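Local atomic coordinates of hemolysin activator protein CdiB (Acinetobacter baumannii ACICU, PDB entry 6WIL), a protein that probably secretes its partner CdiA toxin across the outer membrane as the two-partner-secretion (TpsB, Omp85 superfamily) transporter of contact-dependent growth inhibition. Residues A[178-186]-A[243-251]. Residues are numbered along the deposited sequence; the frame is centred on the assembly and turned at random.
Sequences LENLKRVYA and NNPFHLNDI
Val-184 packs its isopropyl group against three asparagines of segment 243-251, Asn-243, Asn-244 and Asn-249. Its CG1, anti to the carbonyl carbon (chi1 -54°), lies 3.6 Å from CB of Asn-244, the two side chains crossing at about a right angle; CG2 turns to OD1 of Asn-249, 3.9 Å away. The Asn-243 amide lies against the backbone beside the valine: its ND2 donates to O of Arg-183 (2.9 Å, N-H...O 155°), with the acceptor almost in the amide plane, while its OD1 sits 3.2 Å from CA of Val-184. This joins the second POTRA domain, where helix 171-181 gives way to strand 185-193, to the loop between strands 232-243 and 251-261 of the 16-stranded barrel. Within that loop, Asp-250 accepts from N of Phe-246 through the syn lone pair of OD2, which also hydrogen-bonds to OH of Tyr-275, and from N of Leu-248 above its plane at OD1. Asn-249 sets OD1 3.5 Å from CD2 of Leu-181, while its ND2 hydrogen-bonds to O of Gln-156. Arg-183 lays CB 3.7 Å from CD1 of Ile-251; its chain, extended from CG to NE, carries the guanidinium to a salt bridge with Asp-283, and NH1 donates in plane to a water that donates to O of Asn-249.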
ATOM      1  N   LEU A 178       9.655  -1.564 -13.362  1.00 31.94           N
ATOM      2  CA  LEU A 178      10.679  -0.960 -12.516  1.00 38.84           C
ATOM      3  C   LEU A 178      10.365  -1.156 -11.036  1.00 41.29           C
ATOM      4  O   LEU A 178      11.265  -1.432 -10.235  1.00 37.81           O
ATOM      5  CB  LEU A 178      10.813   0.523 -12.851  1.00 37.58           C
ATOM      6  CG  LEU A 178      11.787   1.373 -12.042  1.00 46.88           C
ATOM      7  CD1 LEU A 178      12.627   2.218 -12.979  1.00 59.39           C
ATOM      8  CD2 LEU A 178      11.003   2.260 -11.103  1.00 59.72           C
ATOM      9  N   GLU A 179       9.092  -1.017 -10.651  1.00 28.21           N
ATOM     10  CA  GLU A 179       8.724  -1.200  -9.250  1.00 34.31           C
ATOM     11  C   GLU A 179       8.921  -2.644  -8.813  1.00 21.20           C
ATOM     12  O   GLU A 179       9.371  -2.905  -7.691  1.00 29.35           O
ATOM     13  CB  GLU A 179       7.278  -0.767  -9.022  1.00 37.42           C
ATOM     14  CG  GLU A 179       7.127   0.668  -8.563  1.00 60.59           C
ATOM     15  CD  GLU A 179       5.712   1.182  -8.740  1.00 68.15           C
ATOM     16  OE1 GLU A 179       5.549   2.323  -9.220  1.00 55.33           O
ATOM     17  OE2 GLU A 179       4.761   0.438  -8.414  1.00 69.87           O
ATOM     18  N   ASN A 180       8.590  -3.594  -9.689  1.00 31.71           N
ATOM     19  CA  ASN A 180       8.797  -5.003  -9.381  1.00 41.62           C
ATOM     20  C   ASN A 180      10.274  -5.320  -9.186  1.00 40.81           C
ATOM     21  O   ASN A 180      10.635  -6.117  -8.311  1.00 39.30           O
ATOM     22  CB  ASN A 180       8.205  -5.871 -10.489  1.00 28.89           C
ATOM     23  CG  ASN A 180       6.698  -5.803 -10.528  1.00 29.12           C
ATOM     24  OD1 ASN A 180       6.069  -5.316  -9.592  1.00 42.12           O
ATOM     25  ND2 ASN A 180       6.106  -6.308 -11.605  1.00 44.51           N
ATOM     26  N   LEU A 181      11.147  -4.702  -9.987  1.00 27.75           N
ATOM     27  CA  LEU A 181      12.575  -4.975  -9.860  1.00 30.21           C
ATOM     28  C   LEU A 181      13.175  -4.286  -8.643  1.00 35.96           C
ATOM     29  O   LEU A 181      14.184  -4.754  -8.105  1.00 40.56           O
ATOM     30  CB  LEU A 181      13.323  -4.540 -11.122  1.00 29.96           C
ATOM     31  CG  LEU A 181      13.005  -5.269 -12.428  1.00 47.46           C
ATOM     32  CD1 LEU A 181      13.996  -4.887 -13.529  1.00 42.97           C
ATOM     33  CD2 LEU A 181      12.992  -6.769 -12.210  1.00 35.73           C
ATOM     34  N   LYS A 182      12.583  -3.180  -8.198  1.00 31.62           N
ATOM     35  CA  LYS A 182      13.113  -2.473  -7.039  1.00 35.26           C
ATOM     36  C   LYS A 182      12.819  -3.180  -5.725  1.00 31.74           C
ATOM     37  O   LYS A 182      13.308  -2.733  -4.682  1.00 34.99           O
ATOM     38  CB  LYS A 182      12.569  -1.045  -6.993  1.00 32.99           C
ATOM     39  CG  LYS A 182      13.300  -0.095  -7.925  1.00 41.99           C
ATOM     40  CD  LYS A 182      12.494   1.165  -8.167  1.00 50.12           C
ATOM     41  CE  LYS A 182      12.210   1.923  -6.881  1.00 54.44           C
ATOM     42  NZ  LYS A 182      13.417   2.603  -6.338  1.00 61.28           N
ATOM     43  N   ARG A 183      12.039  -4.263  -5.744  1.00 19.43           N
ATOM     44  CA  ARG A 183      11.887  -5.059  -4.534  1.00 44.61           C
ATOM     45  C   ARG A 183      13.178  -5.781  -4.178  1.00 30.07           C
ATOM     46  O   ARG A 183      13.471  -5.971  -2.994  1.00 44.68           O
ATOM     47  CB  ARG A 183      10.746  -6.061  -4.700  1.00 39.20           C
ATOM     48  CG  ARG A 183       9.381  -5.413  -4.792  1.00 37.44           C
ATOM     49  CD  ARG A 183       8.291  -6.447  -4.959  1.00 36.25           C
ATOM     50  NE  ARG A 183       7.001  -5.827  -5.237  1.00 47.00           N
ATOM     51  CZ  ARG A 183       5.844  -6.477  -5.228  1.00 43.58           C
ATOM     52  NH1 ARG A 183       5.813  -7.773  -4.945  1.00 43.17           N
ATOM     53  NH2 ARG A 183       4.719  -5.831  -5.497  1.00 68.24           N
ATOM     54  N   VAL A 184      13.965  -6.172  -5.177  1.00 37.51           N
ATOM     55  CA  VAL A 184      15.178  -6.948  -4.947  1.00 42.98           C
ATOM     56  C   VAL A 184      16.433  -6.276  -5.484  1.00 43.41           C
ATOM     57  O   VAL A 184      17.541  -6.715  -5.139  1.00 43.76           O
ATOM     58  CB  VAL A 184      15.053  -8.373  -5.530  1.00 36.83           C
ATOM     59  CG1 VAL A 184      13.805  -9.062  -4.990  1.00 31.11           C
ATOM     60  CG2 VAL A 184      15.023  -8.326  -7.038  1.00 37.71           C
ATOM     61  N   TYR A 185      16.312  -5.232  -6.304  1.00 38.10           N
ATOM     62  CA  TYR A 185      17.464  -4.531  -6.849  1.00 33.96           C
ATOM     63  C   TYR A 185      17.385  -3.044  -6.547  1.00 43.11           C
ATOM     64  O   TYR A 185      16.301  -2.480  -6.369  1.00 38.32           O
ATOM     65  CB  TYR A 185      17.580  -4.678  -8.372  1.00 25.84           C
ATOM     66  CG  TYR A 185      17.764  -6.081  -8.887  1.00 43.86           C
ATOM     67  CD1 TYR A 185      18.972  -6.753  -8.729  1.00 34.96           C
ATOM     68  CD2 TYR A 185      16.738  -6.721  -9.567  1.00 35.66           C
ATOM     69  CE1 TYR A 185      19.140  -8.036  -9.212  1.00 29.42           C
ATOM     70  CE2 TYR A 185      16.895  -7.999 -10.053  1.00 43.59           C
ATOM     71  CZ  TYR A 185      18.094  -8.653  -9.876  1.00 33.72           C
ATOM     72  OH  TYR A 185      18.235  -9.926 -10.372  1.00 49.17           O
ATOM     73  N   ALA A 186      18.556  -2.416  -6.498  1.00 37.15           N
ATOM     74  CA  ALA A 186      18.671  -0.992  -6.780  1.00 47.22           C
ATOM     75  C   ALA A 186      18.728  -0.837  -8.294  1.00 37.57           C
ATOM     76  O   ALA A 186      19.599  -1.426  -8.944  1.00 38.37           O
ATOM     77  CB  ALA A 186      19.915  -0.400  -6.117  1.00 29.25           C
ATOM     78  N   ASN A 243      15.765 -11.661   0.675  1.00 44.51           N
ATOM     79  CA  ASN A 243      15.517 -10.901  -0.542  1.00 32.63           C
ATOM     80  C   ASN A 243      15.845 -11.757  -1.759  1.00 41.85           C
ATOM     81  O   ASN A 243      16.982 -12.216  -1.911  1.00 29.43           O
ATOM     82  CB  ASN A 243      16.350  -9.621  -0.543  1.00 34.07           C
ATOM     83  CG  ASN A 243      15.979  -8.690  -1.665  1.00 40.76           C
ATOM     84  OD1 ASN A 243      16.609  -8.692  -2.721  1.00 50.25           O
ATOM     85  ND2 ASN A 243      14.952  -7.877  -1.442  1.00 50.83           N
ATOM     86  N   ASN A 244      14.846 -11.964  -2.621  1.00 39.42           N
ATOM     87  CA  ASN A 244      14.978 -12.692  -3.881  1.00 38.09           C
ATOM     88  C   ASN A 244      15.481 -14.123  -3.684  1.00 37.26           C
ATOM     89  O   ASN A 244      16.377 -14.556  -4.421  1.00 35.89           O
ATOM     90  CB  ASN A 244      15.919 -11.931  -4.822  1.00 32.18           C
ATOM     91  CG  ASN A 244      15.633 -12.201  -6.289  1.00 37.48           C
ATOM     92  OD1 ASN A 244      14.494 -12.469  -6.675  1.00 40.38           O
ATOM     93  ND2 ASN A 244      16.672 -12.125  -7.118  1.00 42.61           N
ATOM     94  N   PRO A 245      14.920 -14.899  -2.745  1.00 37.68           N
ATOM     95  CA  PRO A 245      15.504 -16.226  -2.473  1.00 40.78           C
ATOM     96  C   PRO A 245      15.380 -17.198  -3.634  1.00 41.45           C
ATOM     97  O   PRO A 245      16.350 -17.899  -3.945  1.00 42.01           O
ATOM     98  CB  PRO A 245      14.721 -16.704  -1.242  1.00 46.14           C
ATOM     99  CG  PRO A 245      13.406 -16.032  -1.364  1.00 38.47           C
ATOM    100  CD  PRO A 245      13.684 -14.682  -1.968  1.00 33.83           C
ATOM    101  N   PHE A 246      14.220 -17.268  -4.284  1.00 42.88           N
ATOM    102  CA  PHE A 246      14.024 -18.151  -5.427  1.00 32.15           C
ATOM    103  C   PHE A 246      14.243 -17.443  -6.762  1.00 40.38           C
ATOM    104  O   PHE A 246      13.818 -17.958  -7.802  1.00 34.11           O
ATOM    105  CB  PHE A 246      12.630 -18.778  -5.382  1.00 42.23           C
ATOM    106  CG  PHE A 246      12.451 -19.768  -4.270  1.00 45.52           C
ATOM    107  CD1 PHE A 246      12.967 -21.051  -4.380  1.00 47.69           C
ATOM    108  CD2 PHE A 246      11.771 -19.420  -3.116  1.00 48.59           C
ATOM    109  CE1 PHE A 246      12.812 -21.967  -3.359  1.00 40.55           C
ATOM    110  CE2 PHE A 246      11.609 -20.333  -2.091  1.00 49.29           C
ATOM    111  CZ  PHE A 246      12.130 -21.608  -2.213  1.00 50.98           C
ATOM    112  N   HIS A 247      14.901 -16.282  -6.749  1.00 27.32           N
ATOM    113  CA  HIS A 247      15.208 -15.518  -7.961  1.00 41.97           C
ATOM    114  C   HIS A 247      13.960 -15.294  -8.809  1.00 38.84           C
ATOM    115  O   HIS A 247      13.928 -15.577 -10.009  1.00 48.63           O
ATOM    116  CB  HIS A 247      16.309 -16.196  -8.773  1.00 43.66           C
ATOM    117  CG  HIS A 247      17.660 -16.092  -8.143  1.00 50.36           C
ATOM    118  ND1 HIS A 247      18.009 -16.796  -7.009  1.00 38.21           N
ATOM    119  CD2 HIS A 247      18.743 -15.349  -8.472  1.00 36.72           C
ATOM    120  CE1 HIS A 247      19.250 -16.498  -6.674  1.00 53.25           C
ATOM    121  NE2 HIS A 247      19.718 -15.620  -7.544  1.00 43.13           N
ATOM    122  N   LEU A 248      12.919 -14.778  -8.163  1.00 44.44           N
ATOM    123  CA  LEU A 248      11.651 -14.479  -8.816  1.00 44.84           C
ATOM    124  C   LEU A 248      11.182 -13.078  -8.455  1.00 39.66           C
ATOM    125  O   LEU A 248       9.981 -12.795  -8.488  1.00 37.03           O
ATOM    126  CB  LEU A 248      10.588 -15.512  -8.440  1.00 48.35           C
ATOM    127  CG  LEU A 248      10.778 -16.938  -8.957  1.00 39.08           C
ATOM    128  CD1 LEU A 248       9.762 -17.883  -8.334  1.00 46.15           C
ATOM    129  CD2 LEU A 248      10.669 -16.961 -10.473  1.00 46.06           C
ATOM    130  N   ASN A 249      12.121 -12.194  -8.106  1.00 22.01           N
ATOM    131  CA  ASN A 249      11.796 -10.884  -7.542  1.00 34.46           C
ATOM    132  C   ASN A 249      10.924 -11.038  -6.300  1.00 42.70           C
ATOM    133  O   ASN A 249      10.106 -10.172  -5.980  1.00 40.21           O
ATOM    134  CB  ASN A 249      11.123  -9.972  -8.579  1.00 34.19           C
ATOM    135  CG  ASN A 249      11.812 -10.017  -9.932  1.00 30.56           C
ATOM    136  OD1 ASN A 249      12.934  -9.542 -10.083  1.00 36.33           O
ATOM    137  ND2 ASN A 249      11.138 -10.588 -10.924  1.00 32.63           N
ATOM    138  N   ASP A 250      11.101 -12.153  -5.596  1.00 37.99           N
ATOM    139  CA  ASP A 250      10.272 -12.514  -4.459  1.00 27.87           C
ATOM    140  C   ASP A 250      10.894 -12.024  -3.157  1.00 27.83           C
ATOM    141  O   ASP A 250      12.083 -11.714  -3.082  1.00 32.08           O
ATOM    142  CB  ASP A 250      10.065 -14.027  -4.405  1.00 39.36           C
ATOM    143  CG  ASP A 250      11.354 -14.801  -4.633  1.00 56.44           C
ATOM    144  OD1 ASP A 250      12.220 -14.302  -5.384  1.00 41.86           O
ATOM    145  OD2 ASP A 250      11.499 -15.908  -4.067  1.00 49.75           O
ATOM    146  N   ILE A 251      10.064 -11.953  -2.123  1.00 30.95           N
ATOM    147  CA  ILE A 251      10.502 -11.522  -0.801  1.00 36.74           C
ATOM    148  C   ILE A 251       9.887 -12.450   0.234  1.00 29.95           C
ATOM    149  O   ILE A 251       8.670 -12.664   0.244  1.00 37.99           O
ATOM    150  CB  ILE A 251      10.125 -10.054  -0.524  1.00 40.00           C
ATOM    151  CG1 ILE A 251      11.048  -9.124  -1.312  1.00 43.56           C
ATOM    152  CG2 ILE A 251      10.202  -9.748   0.963  1.00 27.90           C
ATOM    153  CD1 ILE A 251      10.529  -7.726  -1.439  1.00 44.44           C
TER
HETATM  154  O   HOH W   1       8.353  -9.435  -4.051  1.00 34.89           O